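Local coordinates for trehalose-6-phosphate phosphatase-related protein (Thermoplasma acidophilum, PDB 1U02) that hydrolyses trehalose 6-phosphate to free trehalose and phosphate in a magnesium-dependent reaction, and less efficiently dephosphorylates para-nitrophenyl phosphate, at residues S132-I137 with I152-P157; A193-V198 with T203-H208. All coordinates share one frame; numbering follows the deposited sequence.

Contact 1: residues S132-I137 with I152-P157; sequences SRIEEI and IELRVP
In the smaller alpha/beta part of this HAD-type phosphatase, which in this family serves as the cap, Ile-134 and Ile-137 of helix 127-141 pack on Ile-152 and Leu-154 of strand 151-155 in an antiparallel four-stranded sheet. The local axes of helix and strand run almost parallel, 5° apart, and come within 9.6 Å of each other, a spacing bridged by branched aliphatic side chains; no hydrogen bond crosses. Ile-134 takes the largest share of the contact. Its CG2 methyl, set anti to the backbone N (chi1 -67°), faces the strand and lodges between two residues of the same sheet face: it meets CG2 of Ile-152 at 3.7 Å and, also at 3.7 Å, CD2 of Leu-154. The other branch of Ile-134 slants back toward the start of the strand segment, bringing CD1 to 3.8 Å from CG2 of Ile-152 and close to the CD1 methyl of that residue as well, so that both branches grip Ile-152. One turn on, Ile-137 crosses Leu-154 at about a right angle and touches it through a single pair of methyls, Ile-137 CG2 to Leu-154 CD1 at 3.8 Å, while its CG1 branch leads away from the strand. Leu-154 thus spreads its two methyls between successive turns of the helix, one to each isoleucine. Tyr-117 of strand 114-118 flanks Ile-134 and Leu-154, and Thr-145 of the adjoining edge strand 144-147 borders Ile-152 and Leu-154. Ile-92 of helix 86-96 reaches both Ile-137 and Leu-154, joining the second helix to this layer over the sheet.

Contact 2: residues A193-V198 with T203-H208; sequences ALTIKV and THAKFH
Ala-193 O accepts a weak hydrogen bond from Lys-206 NZ, at the end of an extended chain (3.1 Å). Thr-195 OG1, between the backbone N and carbonyl carbon (chi1 49°), is turned to the incoming loop, accepts from Lys-206 N at 2.8 Å and shares a water with His-204 O. The Thr-195 carbonyl receives Phe-207 N at 2.9 Å, beginning the parallel pairing at the edge of the HAD-type core sheet. Ile-196 lies beside Phe-207, its CG2 at the ring edge. Lys-197 N donates to Phe-207 O at 2.9 Å, while its side chain takes the other face, CB against Ala-205 CB (3.6 Å) and CG against Thr-203 CG2 and His-208 CD2. Its bent chain brings NZ to Val-198 O (3.1 Å) and, weakly, to Asp-179 O. An alanine at Lys-197 would probably strip Thr-203 and His-208 of the methylene packing beyond CB and leave Val-198 O without its ammonium partner. Thr-203 OG1 accepts from Ala-205 N in an ST turn and is held by Glu-184 of helix 181-188, whose Phe-187 packs on Ala-205. On the opposite face helix 212-229 meets Ile-196 and Phe-207, and strand 174-178 continues the sheet beyond 194-198.

How the contacts relate
Contacts 1 and 2 follow one another along the chain and lie in different lobes, each built on its own sheet, their centres 30 Å apart and their nearest atoms about 16 Å apart. Contact 1 packs a helix on the antiparallel four-stranded sheet, away from the metal and substrate sites. Contact 2 closes one edge of the mixed sheet that also carries strand 3-7, with Asp-7, the probable nucleophile and a magnesium ligand, at its end. It is the one near catalysis: the Lys-197 side chain comes to about 5 Å from that of Asp-179, a magnesium ligand, and about 9 Å from the magnesium ion. The pair thus samples apolar cap packing and the parallel edge of a HAD-type core sheet.

Contact 1: residues S132-I137 with I152-P157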
ATOM      1  N   SER A 132     -14.630 -12.232 -14.078  1.00 17.35           N
ATOM      2  CA  SER A 132     -14.132 -13.076 -15.160  1.00 18.87           C
ATOM      3  C   SER A 132     -13.503 -12.234 -16.270  1.00 17.58           C
ATOM      4  O   SER A 132     -12.526 -12.656 -16.888  1.00 17.42           O
ATOM      5  CB  SER A 132     -15.262 -13.945 -15.736  1.00 20.51           C
ATOM      6  OG  SER A 132     -16.225 -13.164 -16.421  1.00 24.26           O
ATOM      7  N   ARG A 133     -14.059 -11.048 -16.520  1.00 16.74           N
ATOM      8  CA  ARG A 133     -13.507 -10.162 -17.550  1.00 17.02           C
ATOM      9  C   ARG A 133     -12.120  -9.696 -17.139  1.00 16.64           C
ATOM     10  O   ARG A 133     -11.200  -9.657 -17.951  1.00 16.04           O
ATOM     11  CB  ARG A 133     -14.378  -8.917 -17.756  1.00 19.63           C
ATOM     12  CG  ARG A 133     -15.672  -9.124 -18.515  1.00 22.85           C
ATOM     13  CD  ARG A 133     -16.239  -7.758 -18.906  1.00 27.86           C
ATOM     14  NE  ARG A 133     -17.534  -7.834 -19.572  1.00 29.17           N
ATOM     15  CZ  ARG A 133     -18.195  -6.778 -20.038  1.00 31.16           C
ATOM     16  NH1 ARG A 133     -17.680  -5.559 -19.913  1.00 30.78           N
ATOM     17  NH2 ARG A 133     -19.371  -6.939 -20.629  1.00 29.91           N
ATOM     18  N   ILE A 134     -11.985  -9.317 -15.874  1.00 16.74           N
ATOM     19  CA  ILE A 134     -10.703  -8.847 -15.356  1.00 16.69           C
ATOM     20  C   ILE A 134      -9.651  -9.951 -15.457  1.00 17.48           C
ATOM     21  O   ILE A 134      -8.521  -9.707 -15.879  1.00 19.23           O
ATOM     22  CB  ILE A 134     -10.841  -8.395 -13.887  1.00 16.38           C
ATOM     23  CG1 ILE A 134     -11.711  -7.139 -13.823  1.00 17.24           C
ATOM     24  CG2 ILE A 134      -9.465  -8.125 -13.281  1.00 15.91           C
ATOM     25  CD1 ILE A 134     -12.112  -6.736 -12.413  1.00 15.79           C
ATOM     26  N   GLU A 135     -10.027 -11.169 -15.089  1.00 17.48           N
ATOM     27  CA  GLU A 135      -9.097 -12.289 -15.150  1.00 19.24           C
ATOM     28  C   GLU A 135      -8.675 -12.567 -16.591  1.00 19.97           C
ATOM     29  O   GLU A 135      -7.539 -12.963 -16.842  1.00 18.52           O
ATOM     30  CB  GLU A 135      -9.738 -13.523 -14.514  1.00 20.93           C
ATOM     31  CG  GLU A 135     -10.185 -13.246 -13.084  1.00 23.54           C
ATOM     32  CD  GLU A 135     -10.917 -14.403 -12.438  1.00 25.57           C
ATOM     33  OE1 GLU A 135     -11.741 -15.045 -13.121  1.00 25.59           O
ATOM     34  OE2 GLU A 135     -10.676 -14.656 -11.236  1.00 25.66           O
ATOM     35  N   GLU A 136      -9.585 -12.343 -17.535  1.00 19.21           N
ATOM     36  CA  GLU A 136      -9.282 -12.558 -18.949  1.00 20.17           C
ATOM     37  C   GLU A 136      -8.236 -11.538 -19.396  1.00 19.01           C
ATOM     38  O   GLU A 136      -7.279 -11.873 -20.101  1.00 16.55           O
ATOM     39  CB  GLU A 136     -10.556 -12.419 -19.789  1.00 24.00           C
ATOM     40  CG  GLU A 136     -10.348 -12.569 -21.287  1.00 28.87           C
ATOM     41  CD  GLU A 136     -11.660 -12.568 -22.057  1.00 34.83           C
ATOM     42  OE1 GLU A 136     -12.430 -11.587 -21.931  1.00 38.04           O
ATOM     43  OE2 GLU A 136     -11.926 -13.550 -22.787  1.00 36.53           O
ATOM     44  N   ILE A 137      -8.421 -10.289 -18.985  1.00 16.66           N
ATOM     45  CA  ILE A 137      -7.470  -9.243 -19.330  1.00 15.92           C
ATOM     46  C   ILE A 137      -6.106  -9.585 -18.730  1.00 14.68           C
ATOM     47  O   ILE A 137      -5.070  -9.394 -19.364  1.00 13.89           O
ATOM     48  CB  ILE A 137      -7.941  -7.869 -18.799  1.00 15.60           C
ATOM     49  CG1 ILE A 137      -9.110  -7.367 -19.646  1.00 16.63           C
ATOM     50  CG2 ILE A 137      -6.804  -6.861 -18.854  1.00 17.06           C
ATOM     51  CD1 ILE A 137      -8.729  -7.069 -21.093  1.00 14.72           C
ATOM     52  N   ILE A 152     -10.396  -5.379  -6.809  1.00 14.90           N
ATOM     53  CA  ILE A 152      -9.735  -6.334  -7.680  1.00 15.08           C
ATOM     54  C   ILE A 152      -8.691  -5.487  -8.406  1.00 13.65           C
ATOM     55  O   ILE A 152      -9.028  -4.517  -9.080  1.00 12.53           O
ATOM     56  CB  ILE A 152     -10.689  -6.973  -8.713  1.00 15.84           C
ATOM     57  CG1 ILE A 152     -11.796  -7.752  -7.995  1.00 17.13           C
ATOM     58  CG2 ILE A 152      -9.897  -7.926  -9.616  1.00 16.15           C
ATOM     59  CD1 ILE A 152     -12.764  -8.443  -8.936  1.00 19.31           C
ATOM     60  N   GLU A 153      -7.423  -5.843  -8.255  1.00 12.41           N
ATOM     61  CA  GLU A 153      -6.369  -5.063  -8.879  1.00 13.82           C
ATOM     62  C   GLU A 153      -5.450  -5.882  -9.766  1.00 13.62           C
ATOM     63  O   GLU A 153      -5.068  -7.003  -9.417  1.00 13.42           O
ATOM     64  CB  GLU A 153      -5.523  -4.365  -7.800  1.00 13.63           C
ATOM     65  CG  GLU A 153      -4.465  -3.410  -8.357  1.00 16.25           C
ATOM     66  CD  GLU A 153      -3.638  -2.714  -7.277  1.00 19.73           C
ATOM     67  OE1 GLU A 153      -2.805  -3.378  -6.627  1.00 21.75           O
ATOM     68  OE2 GLU A 153      -3.822  -1.496  -7.079  1.00 17.86           O
ATOM     69  N   LEU A 154      -5.119  -5.318 -10.923  1.00 13.05           N
ATOM     70  CA  LEU A 154      -4.193  -5.943 -11.855  1.00 13.25           C
ATOM     71  C   LEU A 154      -2.861  -5.294 -11.539  1.00 13.78           C
ATOM     72  O   LEU A 154      -2.762  -4.068 -11.479  1.00 14.79           O
ATOM     73  CB  LEU A 154      -4.585  -5.648 -13.302  1.00 12.65           C
ATOM     74  CG  LEU A 154      -5.896  -6.304 -13.730  1.00 14.41           C
ATOM     75  CD1 LEU A 154      -6.171  -5.993 -15.199  1.00 13.59           C
ATOM     76  CD2 LEU A 154      -5.797  -7.811 -13.507  1.00 17.11           C
ATOM     77  N   ARG A 155      -1.834  -6.109 -11.334  1.00 13.15           N
ATOM     78  CA  ARG A 155      -0.537  -5.569 -10.980  1.00 13.26           C
ATOM     79  C   ARG A 155       0.616  -6.373 -11.570  1.00 12.85           C
ATOM     80  O   ARG A 155       0.401  -7.356 -12.283  1.00 11.61           O
ATOM     81  CB  ARG A 155      -0.428  -5.519  -9.453  1.00 15.46           C
ATOM     82  CG  ARG A 155      -0.572  -6.878  -8.793  1.00 14.91           C
ATOM     83  CD  ARG A 155      -0.708  -6.797  -7.273  1.00 16.82           C
ATOM     84  NE  ARG A 155      -0.464  -8.104  -6.664  1.00 22.38           N
ATOM     85  CZ  ARG A 155      -0.568  -8.375  -5.365  1.00 24.19           C
ATOM     86  NH1 ARG A 155      -0.921  -7.427  -4.507  1.00 19.95           N
ATOM     87  NH2 ARG A 155      -0.295  -9.597  -4.922  1.00 26.44           N
ATOM     88  N   VAL A 156       1.839  -5.942 -11.275  1.00 12.12           N
ATOM     89  CA  VAL A 156       3.034  -6.624 -11.765  1.00 13.73           C
ATOM     90  C   VAL A 156       3.159  -7.988 -11.080  1.00 13.64           C
ATOM     91  O   VAL A 156       3.080  -8.089  -9.857  1.00 13.05           O
ATOM     92  CB  VAL A 156       4.310  -5.786 -11.478  1.00 13.53           C
ATOM     93  CG1 VAL A 156       5.558  -6.592 -11.833  1.00 15.60           C
ATOM     94  CG2 VAL A 156       4.275  -4.497 -12.285  1.00 14.21           C
ATOM     95  N   PRO A 157       3.349  -9.061 -11.863  1.00 14.39           N
ATOM     96  CA  PRO A 157       3.475 -10.388 -11.254  1.00 16.43           C
ATOM     97  C   PRO A 157       4.604 -10.476 -10.214  1.00 15.69           C
ATOM     98  O   PRO A 157       5.674  -9.898 -10.394  1.00 16.42           O
ATOM     99  CB  PRO A 157       3.735 -11.298 -12.458  1.00 17.86           C
ATOM    100  CG  PRO A 157       3.000 -10.600 -13.577  1.00 17.30           C
ATOM    101  CD  PRO A 157       3.367  -9.148 -13.334  1.00 15.83           C
TER

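Contact 2: residues A193-V198 with T203-H208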
ATOM      1  N   ALA A 193      11.388  -8.758  13.432  1.00 28.12           N
ATOM      2  CA  ALA A 193      11.176  -7.329  13.629  1.00 26.31           C
ATOM      3  C   ALA A 193      10.018  -7.056  14.580  1.00 24.85           C
ATOM      4  O   ALA A 193       9.261  -7.963  14.932  1.00 24.30           O
ATOM      5  CB  ALA A 193      10.917  -6.652  12.283  1.00 26.49           C
ATOM      6  N   LEU A 194       9.887  -5.803  15.003  1.00 24.33           N
ATOM      7  CA  LEU A 194       8.802  -5.410  15.895  1.00 23.50           C
ATOM      8  C   LEU A 194       7.578  -5.211  15.007  1.00 23.37           C
ATOM      9  O   LEU A 194       7.345  -4.122  14.474  1.00 23.03           O
ATOM     10  CB  LEU A 194       9.150  -4.111  16.628  1.00 22.66           C
ATOM     11  CG  LEU A 194       8.352  -3.786  17.898  1.00 25.40           C
ATOM     12  CD1 LEU A 194       8.944  -2.557  18.574  1.00 24.76           C
ATOM     13  CD2 LEU A 194       6.888  -3.557  17.563  1.00 26.72           C
ATOM     14  N   THR A 195       6.810  -6.282  14.844  1.00 22.53           N
ATOM     15  CA  THR A 195       5.619  -6.273  14.008  1.00 22.25           C
ATOM     16  C   THR A 195       4.391  -5.743  14.742  1.00 22.43           C
ATOM     17  O   THR A 195       4.103  -6.148  15.869  1.00 22.52           O
ATOM     18  CB  THR A 195       5.341  -7.691  13.482  1.00 24.67           C
ATOM     19  OG1 THR A 195       5.396  -8.621  14.574  1.00 25.28           O
ATOM     20  CG2 THR A 195       6.392  -8.083  12.444  1.00 24.27           C
ATOM     21  N   ILE A 196       3.664  -4.838  14.091  1.00 20.53           N
ATOM     22  CA  ILE A 196       2.477  -4.231  14.685  1.00 18.85           C
ATOM     23  C   ILE A 196       1.254  -4.398  13.786  1.00 19.14           C
ATOM     24  O   ILE A 196       1.231  -3.911  12.653  1.00 16.56           O
ATOM     25  CB  ILE A 196       2.697  -2.718  14.926  1.00 17.47           C
ATOM     26  CG1 ILE A 196       3.926  -2.495  15.810  1.00 17.92           C
ATOM     27  CG2 ILE A 196       1.458  -2.108  15.552  1.00 17.91           C
ATOM     28  CD1 ILE A 196       4.292  -1.031  15.971  1.00 17.59           C
ATOM     29  N   LYS A 197       0.232  -5.076  14.294  1.00 19.95           N
ATOM     30  CA  LYS A 197      -0.989  -5.288  13.525  1.00 21.06           C
ATOM     31  C   LYS A 197      -2.017  -4.226  13.890  1.00 21.19           C
ATOM     32  O   LYS A 197      -2.208  -3.915  15.064  1.00 20.95           O
ATOM     33  CB  LYS A 197      -1.565  -6.676  13.819  1.00 22.18           C
ATOM     34  CG  LYS A 197      -2.930  -6.969  13.194  1.00 24.63           C
ATOM     35  CD  LYS A 197      -2.844  -7.165  11.685  1.00 28.12           C
ATOM     36  CE  LYS A 197      -4.141  -7.740  11.121  1.00 29.85           C
ATOM     37  NZ  LYS A 197      -5.317  -6.901  11.456  1.00 33.46           N
ATOM     38  N   VAL A 198      -2.670  -3.662  12.879  1.00 20.01           N
ATOM     39  CA  VAL A 198      -3.694  -2.656  13.113  1.00 20.47           C
ATOM     40  C   VAL A 198      -5.034  -3.263  12.719  1.00 22.50           C
ATOM     41  O   VAL A 198      -5.167  -3.809  11.626  1.00 21.03           O
ATOM     42  CB  VAL A 198      -3.476  -1.393  12.249  1.00 20.90           C
ATOM     43  CG1 VAL A 198      -4.573  -0.372  12.539  1.00 18.25           C
ATOM     44  CG2 VAL A 198      -2.099  -0.797  12.524  1.00 18.35           C
ATOM     45  N   THR A 203      -3.642 -12.637  14.200  1.00 37.38           N
ATOM     46  CA  THR A 203      -2.354 -12.199  13.673  1.00 35.79           C
ATOM     47  C   THR A 203      -1.173 -12.753  14.450  1.00 35.49           C
ATOM     48  O   THR A 203      -1.317 -13.213  15.580  1.00 36.86           O
ATOM     49  CB  THR A 203      -2.248 -10.660  13.680  1.00 34.62           C
ATOM     50  OG1 THR A 203      -0.937 -10.265  13.260  1.00 32.53           O
ATOM     51  CG2 THR A 203      -2.506 -10.121  15.080  1.00 34.42           C
ATOM     52  N   HIS A 204       0.001 -12.699  13.831  1.00 33.97           N
ATOM     53  CA  HIS A 204       1.220 -13.177  14.464  1.00 33.26           C
ATOM     54  C   HIS A 204       2.145 -12.012  14.792  1.00 30.78           C
ATOM     55  O   HIS A 204       3.318 -12.207  15.107  1.00 29.35           O
ATOM     56  CB  HIS A 204       1.930 -14.180  13.550  1.00 36.69           C
ATOM     57  CG  HIS A 204       1.198 -15.476  13.405  1.00 39.73           C
ATOM     58  ND1 HIS A 204       0.957 -16.316  14.472  1.00 41.53           N
ATOM     59  CD2 HIS A 204       0.639 -16.070  12.324  1.00 41.06           C
ATOM     60  CE1 HIS A 204       0.282 -17.371  14.053  1.00 42.70           C
ATOM     61  NE2 HIS A 204       0.076 -17.247  12.754  1.00 42.86           N
ATOM     62  N   ALA A 205       1.605 -10.797  14.716  1.00 27.70           N
ATOM     63  CA  ALA A 205       2.374  -9.598  15.009  1.00 25.79           C
ATOM     64  C   ALA A 205       2.721  -9.584  16.494  1.00 25.86           C
ATOM     65  O   ALA A 205       1.983 -10.125  17.315  1.00 25.05           O
ATOM     66  CB  ALA A 205       1.562  -8.355  14.646  1.00 23.66           C
ATOM     67  N   LYS A 206       3.844  -8.969  16.839  1.00 25.83           N
ATOM     68  CA  LYS A 206       4.259  -8.902  18.234  1.00 26.88           C
ATOM     69  C   LYS A 206       3.416  -7.928  19.050  1.00 26.89           C
ATOM     70  O   LYS A 206       3.219  -8.126  20.251  1.00 26.89           O
ATOM     71  CB  LYS A 206       5.737  -8.523  18.322  1.00 26.23           C
ATOM     72  CG  LYS A 206       6.647  -9.569  17.705  1.00 27.57           C
ATOM     73  CD  LYS A 206       8.110  -9.192  17.802  1.00 27.22           C
ATOM     74  CE  LYS A 206       8.968 -10.248  17.124  1.00 27.93           C
ATOM     75  NZ  LYS A 206      10.392  -9.840  17.072  1.00 30.81           N
ATOM     76  N   PHE A 207       2.911  -6.884  18.395  1.00 26.41           N
ATOM     77  CA  PHE A 207       2.087  -5.879  19.060  1.00 23.93           C
ATOM     78  C   PHE A 207       0.814  -5.682  18.245  1.00 24.88           C
ATOM     79  O   PHE A 207       0.825  -5.824  17.018  1.00 23.07           O
ATOM     80  CB  PHE A 207       2.851  -4.559  19.158  1.00 23.64           C
ATOM     81  CG  PHE A 207       2.263  -3.582  20.137  1.00 24.35           C
ATOM     82  CD1 PHE A 207       2.232  -3.876  21.502  1.00 24.52           C
ATOM     83  CD2 PHE A 207       1.771  -2.355  19.703  1.00 24.08           C
ATOM     84  CE1 PHE A 207       1.722  -2.954  22.421  1.00 25.08           C
ATOM     85  CE2 PHE A 207       1.258  -1.424  20.611  1.00 25.40           C
ATOM     86  CZ  PHE A 207       1.233  -1.723  21.973  1.00 25.24           C
ATOM     87  N   HIS A 208      -0.281  -5.350  18.916  1.00 23.02           N
ATOM     88  CA  HIS A 208      -1.542  -5.171  18.212  1.00 24.98           C
ATOM     89  C   HIS A 208      -2.293  -3.926  18.665  1.00 23.67           C
ATOM     90  O   HIS A 208      -2.438  -3.691  19.862  1.00 24.35           O
ATOM     91  CB  HIS A 208      -2.422  -6.408  18.425  1.00 27.38           C
ATOM     92  CG  HIS A 208      -3.725  -6.362  17.691  1.00 32.59           C
ATOM     93  ND1 HIS A 208      -4.707  -5.434  17.971  1.00 33.43           N
ATOM     94  CD2 HIS A 208      -4.204  -7.122  16.678  1.00 34.98           C
ATOM     95  CE1 HIS A 208      -5.733  -5.625  17.160  1.00 34.51           C
ATOM     96  NE2 HIS A 208      -5.453  -6.643  16.366  1.00 35.09           N
TER
HETATM   97  O   HOH W   1       5.863 -11.213  14.034  1.00 43.48           O